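(S)-ureidoglycine aminohydrolase cupin domain-containing protein (Pseudomonas syringae pv. tomato, PDB 3MYX) is of unknown function but belongs to the cupin superfamily and is probably related to (S)-ureidoglycine aminohydrolases. Local coordinates at residues V85-T99 with S116-L130. Numbering follows the deposited sequence.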
ATOM      1  N   VAL A  85     -16.392  -6.088  -6.806  1.00  9.28           N
ATOM      2  CA  VAL A  85     -15.112  -6.686  -6.484  1.00 10.10           C
ATOM      3  C   VAL A  85     -15.147  -7.087  -5.016  1.00  9.37           C
ATOM      4  O   VAL A  85     -15.403  -6.248  -4.163  1.00 10.27           O
ATOM      5  CB  VAL A  85     -13.951  -5.682  -6.742  1.00 11.21           C
ATOM      6  CG1 VAL A  85     -12.644  -6.198  -6.178  1.00 13.67           C
ATOM      7  CG2 VAL A  85     -13.814  -5.366  -8.257  1.00 13.43           C
ATOM      8  N   THR A  86     -14.886  -8.354  -4.715  1.00  9.22           N
ATOM      9  CA  THR A  86     -14.833  -8.838  -3.339  1.00  9.95           C
ATOM     10  C   THR A  86     -13.390  -9.155  -2.984  1.00  9.29           C
ATOM     11  O   THR A  86     -12.706  -9.848  -3.742  1.00 10.48           O
ATOM     12  CB  THR A  86     -15.738 -10.069  -3.135  1.00 11.76           C
ATOM     13  OG1 THR A  86     -17.101  -9.678  -3.321  1.00 13.33           O
ATOM     14  CG2 THR A  86     -15.552 -10.669  -1.740  1.00 11.90           C
ATOM     15  N   LEU A  87     -12.941  -8.636  -1.842  1.00  8.50           N
ATOM     16  CA  LEU A  87     -11.601  -8.865  -1.335  1.00  9.11           C
ATOM     17  C   LEU A  87     -11.621  -9.588  -0.006  1.00  8.82           C
ATOM     18  O   LEU A  87     -12.245  -9.134   0.969  1.00 11.65           O
ATOM     19  CB  LEU A  87     -10.902  -7.538  -1.093  1.00 11.49           C
ATOM     20  CG  LEU A  87     -10.875  -6.490  -2.174  1.00 11.61           C
ATOM     21  CD1 LEU A  87     -10.221  -5.225  -1.594  1.00 14.73           C
ATOM     22  CD2 LEU A  87     -10.116  -7.049  -3.384  1.00 12.77           C
ATOM     23  N   SER A  88     -10.944 -10.716   0.015  1.00  8.69           N
ATOM     24  CA  SER A  88     -10.670 -11.427   1.252  0.50  9.09           C
ATOM     25  C   SER A  88      -9.205 -11.191   1.627  1.00  8.55           C
ATOM     26  O   SER A  88      -8.458 -10.546   0.895  1.00  7.02           O
ATOM     27  CB  SER A  88     -10.986 -12.924   1.089  0.50 11.64           C
ATOM     28  OG  SER A  88     -10.319 -13.501  -0.021  0.50 13.56           O
ATOM     29  N   THR A  89      -8.785 -11.717   2.770  1.00  8.98           N
ATOM     30  CA  THR A  89      -7.420 -11.537   3.254  1.00  8.25           C
ATOM     31  C   THR A  89      -6.400 -11.821   2.168  1.00  8.07           C
ATOM     32  O   THR A  89      -6.463 -12.839   1.480  1.00  9.56           O
ATOM     33  CB  THR A  89      -7.187 -12.405   4.481  1.00 10.06           C
ATOM     34  OG1 THR A  89      -8.108 -11.970   5.491  1.00 12.06           O
ATOM     35  CG2 THR A  89      -5.743 -12.306   4.997  1.00  9.76           C
ATOM     36  N   GLY A  90      -5.468 -10.893   2.016  1.00  8.14           N
ATOM     37  CA  GLY A  90      -4.421 -11.012   1.017  1.00  8.14           C
ATOM     38  C   GLY A  90      -4.740 -10.453  -0.351  1.00  7.32           C
ATOM     39  O   GLY A  90      -3.882 -10.489  -1.239  1.00  8.87           O
ATOM     40  N   GLU A  91      -5.960  -9.961  -0.532  1.00  6.96           N
ATOM     41  CA  GLU A  91      -6.410  -9.432  -1.807  1.00  6.64           C
ATOM     42  C   GLU A  91      -6.484  -7.924  -1.726  1.00  6.71           C
ATOM     43  O   GLU A  91      -6.655  -7.359  -0.647  1.00  7.31           O
ATOM     44  CB  GLU A  91      -7.759 -10.039  -2.206  1.00  6.46           C
ATOM     45  CG  GLU A  91      -7.676 -11.547  -2.366  1.00  8.16           C
ATOM     46  CD  GLU A  91      -8.951 -12.208  -2.815  1.00 10.00           C
ATOM     47  OE1 GLU A  91     -10.058 -11.722  -2.510  1.00 11.55           O
ATOM     48  OE2 GLU A  91      -8.841 -13.259  -3.490  1.00 14.11           O
ATOM     49  N   SER A  92      -6.350  -7.284  -2.888  1.00  6.81           N
ATOM     50  CA  SER A  92      -6.228  -5.844  -2.969  0.70  6.17           C
ATOM     51  C   SER A  92      -7.005  -5.283  -4.163  1.00  6.24           C
ATOM     52  O   SER A  92      -7.240  -5.974  -5.162  1.00  7.25           O
ATOM     53  CB  SER A  92      -4.736  -5.488  -3.078  0.70  6.29           C
ATOM     54  OG  SER A  92      -4.538  -4.086  -3.109  0.70  5.87           O
ATOM     55  N   ALA A  93      -7.430  -4.032  -4.028  1.00  5.86           N
ATOM     56  CA  ALA A  93      -8.085  -3.296  -5.090  1.00  6.00           C
ATOM     57  C   ALA A  93      -7.804  -1.818  -4.920  1.00  6.20           C
ATOM     58  O   ALA A  93      -7.356  -1.365  -3.860  1.00  6.38           O
ATOM     59  CB  ALA A  93      -9.594  -3.541  -5.105  1.00  7.68           C
ATOM     60  N   VAL A  94      -8.110  -1.074  -5.979  1.00  6.01           N
ATOM     61  CA  VAL A  94      -7.980   0.380  -5.987  1.00  6.59           C
ATOM     62  C   VAL A  94      -9.346   1.009  -6.272  1.00  5.61           C
ATOM     63  O   VAL A  94     -10.066   0.550  -7.160  1.00  6.94           O
ATOM     64  CB  VAL A  94      -7.009   0.858  -7.106  1.00  7.45           C
ATOM     65  CG1 VAL A  94      -6.821   2.384  -7.020  1.00 10.21           C
ATOM     66  CG2 VAL A  94      -5.708   0.119  -6.998  1.00  9.64           C
ATOM     67  N   ILE A  95      -9.701   2.022  -5.490  1.00  4.94           N
ATOM     68  CA  ILE A  95     -10.845   2.895  -5.774  1.00  5.60           C
ATOM     69  C   ILE A  95     -10.281   4.172  -6.388  1.00  5.19           C
ATOM     70  O   ILE A  95      -9.520   4.891  -5.734  1.00  5.82           O
ATOM     71  CB  ILE A  95     -11.619   3.248  -4.489  1.00  5.70           C
ATOM     72  CG1 ILE A  95     -12.105   1.977  -3.782  1.00  6.61           C
ATOM     73  CG2 ILE A  95     -12.783   4.166  -4.821  1.00  6.58           C
ATOM     74  CD1 ILE A  95     -12.736   2.206  -2.402  1.00  7.63           C
ATOM     75  N   GLY A  96     -10.593   4.442  -7.647  1.00  5.53           N
ATOM     76  CA  GLY A  96     -10.124   5.648  -8.259  1.00  5.64           C
ATOM     77  C   GLY A  96     -10.820   6.864  -7.692  1.00  5.18           C
ATOM     78  O   GLY A  96     -11.962   6.793  -7.168  1.00  5.76           O
ATOM     79  N   ARG A  97     -10.177   8.015  -7.796  1.00  5.58           N
ATOM     80  CA  ARG A  97     -10.809   9.263  -7.378  0.60  6.07           C
ATOM     81  C   ARG A  97     -12.103   9.488  -8.189  1.00  6.59           C
ATOM     82  O   ARG A  97     -12.121   9.306  -9.403  1.00  6.63           O
ATOM     83  CB  ARG A  97      -9.823  10.431  -7.554  0.60  6.81           C
ATOM     84  CG  ARG A  97     -10.094  11.624  -6.664  0.60  8.07           C
ATOM     85  CD  ARG A  97      -9.024  12.705  -6.850  0.60  8.54           C
ATOM     86  NE  ARG A  97      -9.120  13.784  -5.856  0.60  9.42           N
ATOM     87  CZ  ARG A  97      -8.404  13.891  -4.721  0.60  7.69           C
ATOM     88  NH1 ARG A  97      -7.464  12.984  -4.382  0.60  3.82           N
ATOM     89  NH2 ARG A  97      -8.631  14.936  -3.902  0.60  6.55           N
ATOM     90  N   GLY A  98     -13.175   9.883  -7.499  1.00  6.71           N
ATOM     91  CA  GLY A  98     -14.456  10.199  -8.123  1.00  7.48           C
ATOM     92  C   GLY A  98     -15.407   9.034  -8.258  1.00  8.13           C
ATOM     93  O   GLY A  98     -16.538   9.218  -8.711  1.00 10.32           O
ATOM     94  N   THR A  99     -14.976   7.835  -7.877  1.00  7.04           N
ATOM     95  CA  THR A  99     -15.803   6.643  -8.034  1.00  6.57           C
ATOM     96  C   THR A  99     -17.052   6.699  -7.150  1.00  6.43           C
ATOM     97  O   THR A  99     -16.963   6.992  -5.965  1.00  6.73           O
ATOM     98  CB  THR A  99     -14.999   5.369  -7.675  1.00  6.33           C
ATOM     99  OG1 THR A  99     -13.755   5.353  -8.376  1.00  7.19           O
ATOM    100  CG2 THR A  99     -15.756   4.118  -8.051  1.00  7.44           C
ATOM    101  N   SER A 116      -4.058   8.812  -1.982  1.00  6.17           N
ATOM    102  CA  SER A 116      -3.704  10.157  -2.410  1.00  5.07           C
ATOM    103  C   SER A 116      -4.914  11.029  -2.129  1.00  5.45           C
ATOM    104  O   SER A 116      -5.942  10.921  -2.794  1.00  6.88           O
ATOM    105  CB  SER A 116      -3.379  10.193  -3.890  1.00  6.08           C
ATOM    106  OG  SER A 116      -3.148  11.525  -4.330  1.00  8.75           O
ATOM    107  N   THR A 117      -4.789  11.898  -1.128  1.00  6.31           N
ATOM    108  CA  THR A 117      -5.889  12.760  -0.747  1.00  6.22           C
ATOM    109  C   THR A 117      -5.901  14.088  -1.504  1.00  7.10           C
ATOM    110  O   THR A 117      -6.899  14.790  -1.471  1.00  8.72           O
ATOM    111  CB  THR A 117      -5.999  12.978   0.789  1.00  6.82           C
ATOM    112  OG1 THR A 117      -4.928  13.808   1.250  1.00  6.64           O
ATOM    113  CG2 THR A 117      -6.034  11.651   1.564  1.00  7.56           C
ATOM    114  N   GLN A 118      -4.801  14.407  -2.195  1.00  7.53           N
ATOM    115  CA  GLN A 118      -4.720  15.587  -3.066  1.00  7.76           C
ATOM    116  C   GLN A 118      -4.809  15.144  -4.522  1.00  9.26           C
ATOM    117  O   GLN A 118      -4.142  14.199  -4.922  1.00 10.25           O
ATOM    118  CB  GLN A 118      -3.380  16.298  -2.844  1.00  8.43           C
ATOM    119  CG  GLN A 118      -3.181  17.538  -3.738  1.00 12.34           C
ATOM    120  CD  GLN A 118      -4.239  18.588  -3.519  1.00 16.79           C
ATOM    121  OE1 GLN A 118      -4.441  19.043  -2.388  1.00 21.13           O
ATOM    122  NE2 GLN A 118      -4.918  19.004  -4.598  1.00 21.95           N
ATOM    123  N   ALA A 119      -5.633  15.821  -5.304  1.00 10.50           N
ATOM    124  CA  ALA A 119      -5.693  15.572  -6.739  1.00 10.64           C
ATOM    125  C   ALA A 119      -4.602  16.349  -7.453  1.00 11.05           C
ATOM    126  O   ALA A 119      -4.394  17.536  -7.160  1.00 13.95           O
ATOM    127  CB  ALA A 119      -7.059  15.971  -7.296  1.00 14.34           C
ATOM    128  N   SER A 120      -3.923  15.705  -8.399  1.00 10.80           N
ATOM    129  CA  SER A 120      -2.927  16.385  -9.241  1.00 12.75           C
ATOM    130  C   SER A 120      -3.157  16.207 -10.743  1.00 12.56           C
ATOM    131  O   SER A 120      -2.274  16.461 -11.575  1.00 16.13           O
ATOM    132  CB  SER A 120      -1.529  15.914  -8.858  1.00 17.04           C
ATOM    133  OG  SER A 120      -1.325  14.588  -9.265  1.00 23.97           O
ATOM    134  N   GLY A 121      -4.360  15.826 -11.101  1.00 10.76           N
ATOM    135  CA  GLY A 121      -4.760  15.688 -12.486  1.00  8.57           C
ATOM    136  C   GLY A 121      -6.159  15.118 -12.459  1.00  6.95           C
ATOM    137  O   GLY A 121      -6.789  15.035 -11.397  1.00  7.27           O
ATOM    138  N   PRO A 122      -6.675  14.715 -13.624  1.00  6.24           N
ATOM    139  CA  PRO A 122      -8.082  14.350 -13.722  1.00  6.37           C
ATOM    140  C   PRO A 122      -8.400  12.965 -13.131  1.00  6.56           C
ATOM    141  O   PRO A 122      -7.554  12.064 -13.101  1.00  6.73           O
ATOM    142  CB  PRO A 122      -8.329  14.393 -15.230  1.00  7.05           C
ATOM    143  CG  PRO A 122      -7.038  13.997 -15.810  1.00  7.41           C
ATOM    144  CD  PRO A 122      -6.020  14.651 -14.936  1.00  6.88           C
ATOM    145  N   ASP A 123      -9.629  12.804 -12.665  1.00  7.12           N
ATOM    146  CA  ASP A 123     -10.093  11.555 -12.077  1.00  7.21           C
ATOM    147  C   ASP A 123      -9.998  10.406 -13.078  1.00  6.78           C
ATOM    148  O   ASP A 123     -10.383  10.552 -14.238  1.00  7.73           O
ATOM    149  CB  ASP A 123     -11.562  11.671 -11.709  1.00  8.36           C
ATOM    150  CG  ASP A 123     -11.837  12.523 -10.494  1.00 10.91           C
ATOM    151  OD1 ASP A 123     -10.893  12.997  -9.836  1.00 10.01           O
ATOM    152  OD2 ASP A 123     -13.062  12.699 -10.212  1.00 12.24           O
ATOM    153  N   LYS A 124      -9.525   9.267 -12.600  1.00  6.48           N
ATOM    154  CA  LYS A 124      -9.632   7.989 -13.305  1.00  6.31           C
ATOM    155  C   LYS A 124     -10.480   7.083 -12.417  1.00  6.18           C
ATOM    156  O   LYS A 124      -9.973   6.404 -11.528  1.00  7.23           O
ATOM    157  CB  LYS A 124      -8.253   7.438 -13.564  1.00  7.54           C
ATOM    158  CG  LYS A 124      -8.175   6.314 -14.525  1.00 11.48           C
ATOM    159  CD  LYS A 124      -6.667   6.164 -14.966  1.00 13.43           C
ATOM    160  CE  LYS A 124      -6.429   5.292 -16.108  1.00 15.71           C
ATOM    161  NZ  LYS A 124      -5.014   5.066 -16.298  1.00  9.90           N
ATOM    162  N   SER A 125     -11.791   7.187 -12.595  1.00  6.24           N
ATOM    163  CA  SER A 125     -12.742   6.604 -11.668  1.00  6.63           C
ATOM    164  C   SER A 125     -13.040   5.145 -12.023  1.00  7.07           C
ATOM    165  O   SER A 125     -12.962   4.722 -13.175  1.00  9.19           O
ATOM    166  CB  SER A 125     -14.027   7.417 -11.669  1.00  6.90           C
ATOM    167  OG  SER A 125     -14.656   7.391 -12.933  1.00  8.84           O
ATOM    168  N   GLY A 126     -13.412   4.392 -11.001  1.00  6.52           N
ATOM    169  CA  GLY A 126     -13.717   2.986 -11.119  1.00  6.39           C
ATOM    170  C   GLY A 126     -12.936   2.174 -10.101  1.00  6.48           C
ATOM    171  O   GLY A 126     -12.006   2.657  -9.465  1.00  7.87           O
ATOM    172  N   ILE A 127     -13.327   0.914  -9.978  1.00  6.57           N
ATOM    173  CA  ILE A 127     -12.625  -0.021  -9.106  0.50  7.00           C
ATOM    174  C   ILE A 127     -11.743  -0.943  -9.952  1.00  8.08           C
ATOM    175  O   ILE A 127     -12.176  -1.463 -10.974  1.00  9.07           O
ATOM    176  CB  ILE A 127     -13.584  -0.908  -8.277  0.50  8.38           C
ATOM    177  CG1 ILE A 127     -14.651  -0.101  -7.546  0.50  8.28           C
ATOM    178  CG2 ILE A 127     -12.789  -1.745  -7.288  0.50 10.04           C
ATOM    179  CD1 ILE A 127     -15.957  -0.947  -7.285  0.50  6.42           C
ATOM    180  N   THR A 128     -10.498  -1.137  -9.513  1.00  8.99           N
ATOM    181  CA  THR A 128      -9.551  -2.029 -10.191  1.00  8.90           C
ATOM    182  C   THR A 128      -9.101  -3.115  -9.208  1.00  9.20           C
ATOM    183  O   THR A 128      -8.484  -2.809  -8.199  1.00  9.69           O
ATOM    184  CB  THR A 128      -8.310  -1.256 -10.733  1.00 10.25           C
ATOM    185  OG1 THR A 128      -8.737  -0.215 -11.619  1.00 12.28           O
ATOM    186  CG2 THR A 128      -7.368  -2.176 -11.515  1.00 11.20           C
ATOM    187  N   ALA A 129      -9.427  -4.371  -9.504  1.00  8.63           N
ATOM    188  CA  ALA A 129      -8.927  -5.515  -8.733  1.00  8.52           C
ATOM    189  C   ALA A 129      -7.479  -5.795  -9.124  1.00  8.71           C
ATOM    190  O   ALA A 129      -7.082  -5.559 -10.273  1.00 10.07           O
ATOM    191  CB  ALA A 129      -9.785  -6.743  -9.008  1.00  9.68           C
ATOM    192  N   LEU A 130      -6.690  -6.299  -8.181  1.00  8.02           N
ATOM    193  CA  LEU A 130      -5.246  -6.525  -8.384  1.00  7.37           C
ATOM    194  C   LEU A 130      -4.915  -7.989  -8.119  1.00  8.19           C
ATOM    195  O   LEU A 130      -4.853  -8.401  -6.964  1.00  8.19           O
ATOM    196  CB  LEU A 130      -4.413  -5.626  -7.457  1.00  8.29           C
ATOM    197  CG  LEU A 130      -4.709  -4.125  -7.490  1.00  9.25           C
ATOM    198  CD1 LEU A 130      -3.991  -3.427  -6.323  1.00 11.84           C
ATOM    199  CD2 LEU A 130      -4.340  -3.477  -8.817  1.00  9.73           C
TER
HETATM  200  O   HOH W   1      -6.173  -9.550  -5.038  1.00 10.57           O
HETATM  201  O   HOH W   2      -8.346   8.211 -10.054  1.00  7.12           O
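Thr117 receives the guanidinium of Arg97 on its carbonyl: NH2 lies 3.0 Å from Thr117 O. The acceptor sits in the guanidinium plane, although the donor stands well above the carbonyl plane. Arg97 gets there with its chain extended from CG to NE, CG being anti to the backbone N (chi1 -156°). Ala119 then covers one guanidinium face, its CB 3.3 Å from Arg97 NE. Asp123 crosses the arginine stem at about a right angle; its OD1 touches the CG and CD methylenes but stays 4.4 Å from NE, too far for a salt bridge. One water accepts from both Arg97 N and Lys124 N. At Gly126 the backbone N donates almost straight to Thr99 OG1 (2.8 Å, 171°), and that hydroxyl in turn donates a hydrogen bond to Gly96 O, the carbonyl that also closes the type II turn 96-99. Gly126 O in turn accepts from Gly96 N. From here 127-130 runs antiparallel to 92-95, the short axes 161° apart. Ile127 lies on the face of Ala93 and Ile95 and sets CG2 3.9 Å from Val85 CG2. Thr128 and Val94 form a hydrogen-bonded pair, with Val94 N 2.8 Å from Thr128 O and Thr128 N 2.9 Å from Val94 O. On the other face from Ile127, Leu130 CD1 meets Val94 CG2 at 4.0 Å. Strand 127-130 thus adds to the antiparallel sheet beyond 92-95, whose other neighbour is 66-71, consistent with a cupin-type barrel; Ile127 also packs on strand 75-80, whereas Val94, Thr128 and Leu130 face strand 154-161.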